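Local coordinates for SsfX3 (Streptomyces sp. SF2575, PDB 3SKV), which transfers a salicylyl group in a tetracycline biosynthetic pathway, probably onto a tetracycline intermediate, as a GDSL/SGNH-family acyltransferase, at residues F236-L250 and F273-V287. The protein carries 1 engineered substitution. Numbering follows the deposited sequence.
Sequences FARLIRDLPADLISL and FVQIIRERHPLTPIV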
ATOM      1  N   PHE A 236     -12.783   5.220  -6.430  1.00 18.47           N
ATOM      2  CA  PHE A 236     -11.732   4.226  -6.201  1.00 19.51           C
ATOM      3  C   PHE A 236     -11.928   2.990  -7.065  1.00 25.53           C
ATOM      4  O   PHE A 236     -10.932   2.399  -7.513  1.00 26.55           O
ATOM      5  CB  PHE A 236     -11.581   3.855  -4.709  1.00 21.51           C
ATOM      6  CG  PHE A 236     -10.882   4.941  -3.930  1.00 24.73           C
ATOM      7  CD1 PHE A 236      -9.602   5.369  -4.290  1.00 27.93           C
ATOM      8  CD2 PHE A 236     -11.508   5.563  -2.855  1.00 27.97           C
ATOM      9  CE1 PHE A 236      -8.982   6.421  -3.614  1.00 28.58           C
ATOM     10  CE2 PHE A 236     -10.874   6.604  -2.165  1.00 31.20           C
ATOM     11  CZ  PHE A 236      -9.614   7.024  -2.553  1.00 28.51           C
ATOM     12  N   ALA A 237     -13.204   2.573  -7.255  1.00 21.24           N
ATOM     13  CA  ALA A 237     -13.582   1.451  -8.118  1.00 20.75           C
ATOM     14  C   ALA A 237     -13.196   1.774  -9.573  1.00 26.20           C
ATOM     15  O   ALA A 237     -12.694   0.895 -10.282  1.00 26.33           O
ATOM     16  CB  ALA A 237     -15.077   1.197  -8.028  1.00 21.25           C
ATOM     17  N   ARG A 238     -13.449   3.035 -10.015  1.00 23.46           N
ATOM     18  CA  ARG A 238     -13.079   3.523 -11.351  1.00 23.56           C
ATOM     19  C   ARG A 238     -11.556   3.504 -11.526  1.00 27.63           C
ATOM     20  O   ARG A 238     -11.069   3.147 -12.589  1.00 28.43           O
ATOM     21  CB  ARG A 238     -13.617   4.926 -11.578  1.00 23.43           C
ATOM     22  CG  ARG A 238     -15.154   4.988 -11.700  1.00 30.11           C
ATOM     23  CD  ARG A 238     -15.646   6.423 -11.833  1.00 18.59           C
ATOM     24  NE  ARG A 238     -15.486   6.910 -13.199  1.00 34.16           N
ATOM     25  CZ  ARG A 238     -14.520   7.717 -13.626  1.00 45.54           C
ATOM     26  NH1 ARG A 238     -13.605   8.176 -12.781  1.00 33.22           N
ATOM     27  NH2 ARG A 238     -14.473   8.086 -14.898  1.00 33.83           N
ATOM     28  N   LEU A 239     -10.808   3.879 -10.468  1.00 23.63           N
ATOM     29  CA  LEU A 239      -9.356   3.863 -10.437  1.00 22.88           C
ATOM     30  C   LEU A 239      -8.847   2.418 -10.608  1.00 27.98           C
ATOM     31  O   LEU A 239      -8.052   2.159 -11.511  1.00 28.90           O
ATOM     32  CB  LEU A 239      -8.834   4.493  -9.126  1.00 22.98           C
ATOM     33  CG  LEU A 239      -7.316   4.737  -9.021  1.00 26.97           C
ATOM     34  CD1 LEU A 239      -6.791   5.504 -10.232  1.00 27.10           C
ATOM     35  CD2 LEU A 239      -6.983   5.495  -7.807  1.00 30.44           C
ATOM     36  N   ILE A 240      -9.344   1.484  -9.790  1.00 23.43           N
ATOM     37  CA  ILE A 240      -8.992   0.072  -9.873  1.00 23.15           C
ATOM     38  C   ILE A 240      -9.254  -0.465 -11.284  1.00 28.05           C
ATOM     39  O   ILE A 240      -8.385  -1.136 -11.852  1.00 29.28           O
ATOM     40  CB  ILE A 240      -9.722  -0.750  -8.790  1.00 25.06           C
ATOM     41  CG1 ILE A 240      -9.244  -0.337  -7.376  1.00 23.10           C
ATOM     42  CG2 ILE A 240      -9.528  -2.262  -9.038  1.00 25.72           C
ATOM     43  CD1 ILE A 240     -10.086  -0.821  -6.214  1.00 23.00           C
ATOM     44  N   ARG A 241     -10.437  -0.154 -11.841  1.00 22.36           N
ATOM     45  CA  ARG A 241     -10.865  -0.553 -13.176  1.00 22.19           C
ATOM     46  C   ARG A 241      -9.868  -0.063 -14.243  1.00 27.68           C
ATOM     47  O   ARG A 241      -9.585  -0.795 -15.199  1.00 26.14           O
ATOM     48  CB  ARG A 241     -12.253   0.057 -13.458  1.00 22.97           C
ATOM     49  CG  ARG A 241     -12.815  -0.260 -14.828  1.00 21.12           C
ATOM     50  CD  ARG A 241     -13.900   0.686 -15.277  1.00 16.26           C
ATOM     51  NE  ARG A 241     -13.421   2.058 -15.331  1.00 25.75           N
ATOM     52  CZ  ARG A 241     -14.211   3.119 -15.406  1.00 34.36           C
ATOM     53  NH1 ARG A 241     -15.535   2.978 -15.383  1.00 20.36           N
ATOM     54  NH2 ARG A 241     -13.689   4.333 -15.453  1.00 25.28           N
ATOM     55  N   ASP A 242      -9.364   1.185 -14.081  1.00 24.95           N
ATOM     56  CA  ASP A 242      -8.466   1.811 -15.039  1.00 25.84           C
ATOM     57  C   ASP A 242      -6.974   1.494 -14.832  1.00 30.02           C
ATOM     58  O   ASP A 242      -6.136   1.909 -15.620  1.00 32.34           O
ATOM     59  CB  ASP A 242      -8.777   3.319 -15.136  1.00 28.61           C
ATOM     60  CG  ASP A 242     -10.211   3.640 -15.598  1.00 37.44           C
ATOM     61  OD1 ASP A 242     -10.785   2.841 -16.378  1.00 35.62           O
ATOM     62  OD2 ASP A 242     -10.761   4.682 -15.166  1.00 41.53           O
ATOM     63  N   LEU A 243      -6.655   0.694 -13.821  1.00 25.24           N
ATOM     64  CA  LEU A 243      -5.297   0.274 -13.465  1.00 24.23           C
ATOM     65  C   LEU A 243      -5.021  -1.164 -13.964  1.00 28.78           C
ATOM     66  O   LEU A 243      -5.959  -1.956 -13.975  1.00 26.30           O
ATOM     67  CB  LEU A 243      -5.195   0.307 -11.931  1.00 22.93           C
ATOM     68  CG  LEU A 243      -4.335   1.367 -11.229  1.00 26.83           C
ATOM     69  CD1 LEU A 243      -4.029   2.540 -12.082  1.00 26.84           C
ATOM     70  CD2 LEU A 243      -4.966   1.825  -9.956  1.00 28.16           C
ATOM     71  N   PRO A 244      -3.768  -1.556 -14.353  1.00 27.46           N
ATOM     72  CA  PRO A 244      -3.535  -2.978 -14.715  1.00 26.57           C
ATOM     73  C   PRO A 244      -3.620  -3.849 -13.447  1.00 30.22           C
ATOM     74  O   PRO A 244      -3.177  -3.418 -12.355  1.00 27.94           O
ATOM     75  CB  PRO A 244      -2.116  -2.983 -15.298  1.00 28.18           C
ATOM     76  CG  PRO A 244      -1.440  -1.797 -14.721  1.00 32.86           C
ATOM     77  CD  PRO A 244      -2.504  -0.773 -14.371  1.00 29.04           C
ATOM     78  N   ALA A 245      -4.227  -5.045 -13.570  1.00 26.29           N
ATOM     79  CA  ALA A 245      -4.391  -5.923 -12.410  1.00 26.60           C
ATOM     80  C   ALA A 245      -4.528  -7.366 -12.782  1.00 29.70           C
ATOM     81  O   ALA A 245      -5.333  -7.728 -13.651  1.00 29.84           O
ATOM     82  CB  ALA A 245      -5.608  -5.498 -11.603  1.00 27.59           C
ATOM     83  N   ASP A 246      -3.794  -8.202 -12.064  1.00 25.59           N
ATOM     84  CA  ASP A 246      -3.847  -9.648 -12.242  1.00 25.44           C
ATOM     85  C   ASP A 246      -4.467 -10.284 -11.016  1.00 29.33           C
ATOM     86  O   ASP A 246      -4.899 -11.420 -11.098  1.00 31.69           O
ATOM     87  CB  ASP A 246      -2.461 -10.208 -12.523  1.00 26.88           C
ATOM     88  CG  ASP A 246      -1.922  -9.701 -13.829  1.00 39.63           C
ATOM     89  OD1 ASP A 246      -2.342 -10.229 -14.889  1.00 44.62           O
ATOM     90  OD2 ASP A 246      -1.130  -8.728 -13.808  1.00 37.60           O
ATOM     91  N   LEU A 247      -4.550  -9.528  -9.900  1.00 23.73           N
ATOM     92  CA  LEU A 247      -5.130  -9.914  -8.608  1.00 22.36           C
ATOM     93  C   LEU A 247      -5.615  -8.645  -7.931  1.00 22.63           C
ATOM     94  O   LEU A 247      -4.855  -7.682  -7.821  1.00 21.06           O
ATOM     95  CB  LEU A 247      -4.059 -10.575  -7.725  1.00 22.26           C
ATOM     96  CG  LEU A 247      -4.453 -11.515  -6.570  1.00 28.03           C
ATOM     97  CD1 LEU A 247      -3.678 -11.217  -5.293  1.00 28.51           C
ATOM     98  CD2 LEU A 247      -5.967 -11.689  -6.369  1.00 29.41           C
ATOM     99  N   ILE A 248      -6.888  -8.631  -7.508  1.00 18.62           N
ATOM    100  CA  ILE A 248      -7.490  -7.513  -6.801  1.00 18.14           C
ATOM    101  C   ILE A 248      -8.014  -7.987  -5.454  1.00 22.96           C
ATOM    102  O   ILE A 248      -8.754  -8.958  -5.397  1.00 22.25           O
ATOM    103  CB  ILE A 248      -8.587  -6.801  -7.640  1.00 21.20           C
ATOM    104  CG1 ILE A 248      -8.023  -6.303  -8.981  1.00 21.50           C
ATOM    105  CG2 ILE A 248      -9.264  -5.646  -6.831  1.00 20.36           C
ATOM    106  CD1 ILE A 248      -9.044  -6.084 -10.094  1.00 19.81           C
ATOM    107  N   SER A 249      -7.657  -7.286  -4.375  1.00 21.71           N
ATOM    108  CA  SER A 249      -8.175  -7.605  -3.042  1.00 21.47           C
ATOM    109  C   SER A 249      -8.728  -6.361  -2.424  1.00 26.89           C
ATOM    110  O   SER A 249      -8.101  -5.301  -2.492  1.00 25.18           O
ATOM    111  CB  SER A 249      -7.125  -8.277  -2.148  1.00 23.42           C
ATOM    112  OG  SER A 249      -5.872  -7.620  -2.086  1.00 28.46           O
ATOM    113  N   LEU A 250      -9.960  -6.476  -1.901  1.00 26.79           N
ATOM    114  CA  LEU A 250     -10.720  -5.406  -1.261  1.00 27.27           C
ATOM    115  C   LEU A 250     -11.092  -5.813   0.148  1.00 34.24           C
ATOM    116  O   LEU A 250     -11.754  -6.837   0.316  1.00 37.86           O
ATOM    117  CB  LEU A 250     -12.038  -5.122  -2.048  1.00 27.57           C
ATOM    118  CG  LEU A 250     -11.996  -5.055  -3.599  1.00 31.34           C
ATOM    119  CD1 LEU A 250     -13.381  -4.994  -4.152  1.00 31.50           C
ATOM    120  CD2 LEU A 250     -11.197  -3.843  -4.101  1.00 32.47           C
ATOM    121  N   PHE A 273     -19.445  -1.515  -6.724  1.00 25.40           N
ATOM    122  CA  PHE A 273     -17.976  -1.443  -6.712  1.00 24.00           C
ATOM    123  C   PHE A 273     -17.315  -2.504  -7.596  1.00 28.92           C
ATOM    124  O   PHE A 273     -16.475  -2.168  -8.439  1.00 28.64           O
ATOM    125  CB  PHE A 273     -17.456  -1.508  -5.277  1.00 24.78           C
ATOM    126  CG  PHE A 273     -16.090  -0.901  -5.052  1.00 25.12           C
ATOM    127  CD1 PHE A 273     -15.953   0.443  -4.695  1.00 27.17           C
ATOM    128  CD2 PHE A 273     -14.950  -1.693  -5.077  1.00 25.70           C
ATOM    129  CE1 PHE A 273     -14.688   0.991  -4.425  1.00 27.11           C
ATOM    130  CE2 PHE A 273     -13.683  -1.138  -4.826  1.00 27.72           C
ATOM    131  CZ  PHE A 273     -13.563   0.209  -4.522  1.00 25.68           C
ATOM    132  N   VAL A 274     -17.715  -3.790  -7.417  1.00 25.95           N
ATOM    133  CA  VAL A 274     -17.205  -4.940  -8.193  1.00 23.61           C
ATOM    134  C   VAL A 274     -17.593  -4.804  -9.677  1.00 28.20           C
ATOM    135  O   VAL A 274     -16.744  -5.028 -10.543  1.00 28.63           O
ATOM    136  CB  VAL A 274     -17.697  -6.274  -7.588  1.00 26.47           C
ATOM    137  CG1 VAL A 274     -17.477  -7.461  -8.530  1.00 26.79           C
ATOM    138  CG2 VAL A 274     -17.044  -6.525  -6.241  1.00 25.74           C
ATOM    139  N   GLN A 275     -18.867  -4.439  -9.970  1.00 22.36           N
ATOM    140  CA  GLN A 275     -19.353  -4.291 -11.335  0.50 21.48           C
ATOM    141  C   GLN A 275     -18.573  -3.290 -12.154  1.00 28.36           C
ATOM    142  O   GLN A 275     -18.354  -3.542 -13.342  1.00 29.81           O
ATOM    143  CB  GLN A 275     -20.851  -3.997 -11.361  1.00 22.20           C
ATOM    144  CG  GLN A 275     -21.722  -5.163 -10.846  1.00 28.30           C
ATOM    145  CD  GLN A 275     -21.266  -6.537 -11.290  1.00 36.61           C
ATOM    146  OE1 GLN A 275     -20.639  -7.276 -10.533  1.00 35.25           O
ATOM    147  NE2 GLN A 275     -21.544  -6.894 -12.526  1.00 26.37           N
ATOM    148  N   ILE A 276     -18.150  -2.155 -11.535  1.00 23.95           N
ATOM    149  CA  ILE A 276     -17.347  -1.117 -12.179  1.00 22.90           C
ATOM    150  C   ILE A 276     -15.982  -1.713 -12.558  1.00 28.00           C
ATOM    151  O   ILE A 276     -15.514  -1.509 -13.674  1.00 30.29           O
ATOM    152  CB  ILE A 276     -17.197   0.158 -11.278  1.00 24.66           C
ATOM    153  CG1 ILE A 276     -18.543   0.914 -11.149  1.00 24.49           C
ATOM    154  CG2 ILE A 276     -16.051   1.101 -11.794  1.00 23.10           C
ATOM    155  CD1 ILE A 276     -18.596   1.868  -9.894  1.00 25.45           C
ATOM    156  N   ILE A 277     -15.356  -2.454 -11.634  1.00 22.09           N
ATOM    157  CA  ILE A 277     -14.048  -3.096 -11.846  1.00 20.82           C
ATOM    158  C   ILE A 277     -14.133  -4.102 -13.017  1.00 26.35           C
ATOM    159  O   ILE A 277     -13.247  -4.128 -13.880  1.00 25.65           O
ATOM    160  CB  ILE A 277     -13.620  -3.793 -10.524  1.00 22.40           C
ATOM    161  CG1 ILE A 277     -13.243  -2.745  -9.427  1.00 21.12           C
ATOM    162  CG2 ILE A 277     -12.507  -4.821 -10.780  1.00 21.72           C
ATOM    163  CD1 ILE A 277     -13.073  -3.351  -7.974  1.00 21.76           C
ATOM    164  N   ARG A 278     -15.230  -4.907 -13.033  1.00 22.51           N
ATOM    165  CA  ARG A 278     -15.498  -5.950 -14.000  1.00 23.02           C
ATOM    166  C   ARG A 278     -15.648  -5.455 -15.431  1.00 30.67           C
ATOM    167  O   ARG A 278     -15.515  -6.262 -16.359  1.00 32.40           O
ATOM    168  CB  ARG A 278     -16.702  -6.807 -13.579  1.00 23.14           C
ATOM    169  CG  ARG A 278     -16.371  -7.840 -12.507  1.00 29.39           C
ATOM    170  CD  ARG A 278     -15.857  -9.129 -13.116  1.00 27.81           C
ATOM    171  NE  ARG A 278     -15.538 -10.097 -12.069  1.00 28.67           N
ATOM    172  CZ  ARG A 278     -14.314 -10.431 -11.663  1.00 37.44           C
ATOM    173  NH1 ARG A 278     -13.242  -9.872 -12.220  1.00 16.72           N
ATOM    174  NH2 ARG A 278     -14.151 -11.320 -10.691  1.00 23.77           N
ATOM    175  N   GLU A 279     -15.902  -4.141 -15.629  1.00 26.20           N
ATOM    176  CA  GLU A 279     -16.011  -3.579 -16.975  1.00 26.10           C
ATOM    177  C   GLU A 279     -14.684  -3.757 -17.728  1.00 32.68           C
ATOM    178  O   GLU A 279     -14.721  -4.069 -18.912  1.00 33.41           O
ATOM    179  CB  GLU A 279     -16.383  -2.101 -16.927  1.00 26.50           C
ATOM    180  CG  GLU A 279     -17.768  -1.801 -16.413  1.00 35.94           C
ATOM    181  CD  GLU A 279     -18.027  -0.358 -16.006  1.00 58.06           C
ATOM    182  OE1 GLU A 279     -17.122   0.498 -16.144  1.00 36.56           O
ATOM    183  OE2 GLU A 279     -19.152  -0.084 -15.536  1.00 55.80           O
ATOM    184  N   ARG A 280     -13.529  -3.586 -17.030  1.00 29.41           N
ATOM    185  CA  ARG A 280     -12.182  -3.702 -17.603  1.00 29.87           C
ATOM    186  C   ARG A 280     -11.372  -4.914 -17.105  1.00 34.45           C
ATOM    187  O   ARG A 280     -10.389  -5.279 -17.742  1.00 35.87           O
ATOM    188  CB  ARG A 280     -11.390  -2.375 -17.520  1.00 30.29           C
ATOM    189  CG  ARG A 280     -12.190  -1.150 -17.999  1.00 39.00           C
ATOM    190  CD  ARG A 280     -11.530  -0.319 -19.065  1.00 37.26           C
ATOM    191  NE  ARG A 280     -10.635   0.714 -18.561  1.00 40.10           N
ATOM    192  CZ  ARG A 280      -9.469   1.034 -19.120  1.00 57.28           C
ATOM    193  NH1 ARG A 280      -9.023   0.363 -20.177  1.00 46.08           N
ATOM    194  NH2 ARG A 280      -8.733   2.016 -18.618  1.00 45.50           N
ATOM    195  N   HIS A 281     -11.804  -5.559 -16.002  1.00 28.62           N
ATOM    196  CA  HIS A 281     -11.194  -6.770 -15.450  1.00 26.95           C
ATOM    197  C   HIS A 281     -12.294  -7.838 -15.350  1.00 27.98           C
ATOM    198  O   HIS A 281     -12.766  -8.128 -14.247  1.00 26.37           O
ATOM    199  CB  HIS A 281     -10.539  -6.498 -14.075  1.00 27.22           C
ATOM    200  CG  HIS A 281      -9.532  -5.401 -14.085  1.00 31.18           C
ATOM    201  ND1 HIS A 281      -8.391  -5.471 -14.870  1.00 33.84           N
ATOM    202  CD2 HIS A 281      -9.535  -4.223 -13.419  1.00 33.45           C
ATOM    203  CE1 HIS A 281      -7.744  -4.341 -14.661  1.00 33.01           C
ATOM    204  NE2 HIS A 281      -8.385  -3.564 -13.788  1.00 33.37           N
ATOM    205  N   PRO A 282     -12.760  -8.408 -16.481  1.00 26.14           N
ATOM    206  CA  PRO A 282     -13.883  -9.369 -16.402  1.00 25.92           C
ATOM    207  C   PRO A 282     -13.591 -10.715 -15.763  1.00 31.43           C
ATOM    208  O   PRO A 282     -14.517 -11.345 -15.255  1.00 34.59           O
ATOM    209  CB  PRO A 282     -14.319  -9.534 -17.860  1.00 27.29           C
ATOM    210  CG  PRO A 282     -13.104  -9.241 -18.656  1.00 32.37           C
ATOM    211  CD  PRO A 282     -12.353  -8.185 -17.892  1.00 28.40           C
ATOM    212  N   LEU A 283     -12.340 -11.177 -15.818  1.00 27.66           N
ATOM    213  CA  LEU A 283     -11.937 -12.501 -15.328  1.00 28.68           C
ATOM    214  C   LEU A 283     -10.897 -12.471 -14.194  1.00 33.19           C
ATOM    215  O   LEU A 283     -10.575 -13.516 -13.620  1.00 33.76           O
ATOM    216  CB  LEU A 283     -11.393 -13.324 -16.523  1.00 29.56           C
ATOM    217  CG  LEU A 283     -12.314 -14.231 -17.390  1.00 34.75           C
ATOM    218  CD1 LEU A 283     -13.819 -13.870 -17.348  1.00 33.39           C
ATOM    219  CD2 LEU A 283     -11.810 -14.253 -18.820  1.00 39.55           C
ATOM    220  N   THR A 284     -10.369 -11.289 -13.890  1.00 28.96           N
ATOM    221  CA  THR A 284      -9.373 -11.099 -12.837  1.00 28.16           C
ATOM    222  C   THR A 284      -9.912 -11.567 -11.483  1.00 31.29           C
ATOM    223  O   THR A 284     -11.028 -11.181 -11.112  1.00 29.69           O
ATOM    224  CB  THR A 284      -8.970  -9.608 -12.788  1.00 34.50           C
ATOM    225  OG1 THR A 284      -8.512  -9.224 -14.078  1.00 35.60           O
ATOM    226  CG2 THR A 284      -7.895  -9.294 -11.727  1.00 28.96           C
ATOM    227  N   PRO A 285      -9.134 -12.370 -10.716  1.00 27.72           N
ATOM    228  CA  PRO A 285      -9.611 -12.770  -9.375  1.00 26.80           C
ATOM    229  C   PRO A 285      -9.788 -11.557  -8.460  1.00 29.77           C
ATOM    230  O   PRO A 285      -8.856 -10.778  -8.272  1.00 29.26           O
ATOM    231  CB  PRO A 285      -8.491 -13.706  -8.855  1.00 28.28           C
ATOM    232  CG  PRO A 285      -7.640 -14.024 -10.027  1.00 30.23           C
ATOM    233  CD  PRO A 285      -7.788 -12.921 -11.000  1.00 26.47           C
ATOM    234  N   ILE A 286     -11.010 -11.374  -7.947  1.00 26.34           N
ATOM    235  CA  ILE A 286     -11.370 -10.319  -7.001  1.00 24.47           C
ATOM    236  C   ILE A 286     -11.644 -11.009  -5.672  1.00 30.21           C
ATOM    237  O   ILE A 286     -12.509 -11.903  -5.580  1.00 30.79           O
ATOM    238  CB  ILE A 286     -12.571  -9.433  -7.452  1.00 26.83           C
ATOM    239  CG1 ILE A 286     -12.256  -8.658  -8.766  1.00 26.21           C
ATOM    240  CG2 ILE A 286     -12.970  -8.452  -6.309  1.00 26.50           C
ATOM    241  CD1 ILE A 286     -13.463  -7.968  -9.342  1.00 36.51           C
ATOM    242  N   VAL A 287     -10.876 -10.621  -4.654  1.00 25.59           N
ATOM    243  CA  VAL A 287     -10.998 -11.160  -3.316  1.00 24.05           C
ATOM    244  C   VAL A 287     -11.708 -10.145  -2.461  1.00 28.17           C
ATOM    245  O   VAL A 287     -11.219  -9.038  -2.230  1.00 27.40           O
ATOM    246  CB  VAL A 287      -9.633 -11.612  -2.751  1.00 25.41           C
ATOM    247  CG1 VAL A 287      -9.787 -12.151  -1.357  1.00 23.99           C
ATOM    248  CG2 VAL A 287      -9.002 -12.652  -3.660  1.00 25.97           C
TER
HETATM  249  O   HOH W   1      -6.317   3.069 -18.058  1.00 48.60           O
HETATM  250  O   HOH W   2      -6.530  -8.300 -15.842  1.00 62.12           O
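Ala237 lays its CB over one face of the Phe273 ring, a CH-pi contact 3.6 Å from CB to the centroid, while CD2 of Leu250 meets the ring at its edge. Each segment runs from a helix through a loop into a neighbouring parallel strand of the GDSL/SGNH alpha/beta fold: the helix axes cross at -27°, 8.0 Å apart, and strand 187-192 flanks 247-250 on its other edge. Phe273 reaches its place with CG anti to the backbone N (chi1 -156°), which carries the ring in between helix 236-242 and strand 247-250. The His281 ring has Ala245 CB over one face and, at the edge, the carbonyl oxygens of Ile240 and Leu243; its NE2 donates to Ile240 O at 3.1 Å. Ile240 CG2 packs on Ile277 CG1 between the helices, and Ile277 CG2 on Ile248 CD1 between helix and sheet. Toward the C-terminal ends of the two helices lies a salt-bridge network. Arg241 binds its neighbour Asp242 with NE on OD1 and NH2 on OD2, and its NH1 reaches Glu279 OE1 at 3.0 Å, the Arg241 guanidinium and the Glu279 carboxylate nearly coplanar. NE of Arg280 meets the anti lone pair of Asp242 OD1, while NH2 comes to the same oxygen from above the carboxylate plane. Cutting Arg241 back to an alanine would probably leave Glu279 OE1 without this mate and Asp242, within the network, to Arg280 alone. Along the strands, Ile248 N donates to Pro285 O, Val287 N to Ile248 O, and Leu250 N to Val287 O, the last 2.9 Å long and nearly straight at 175°.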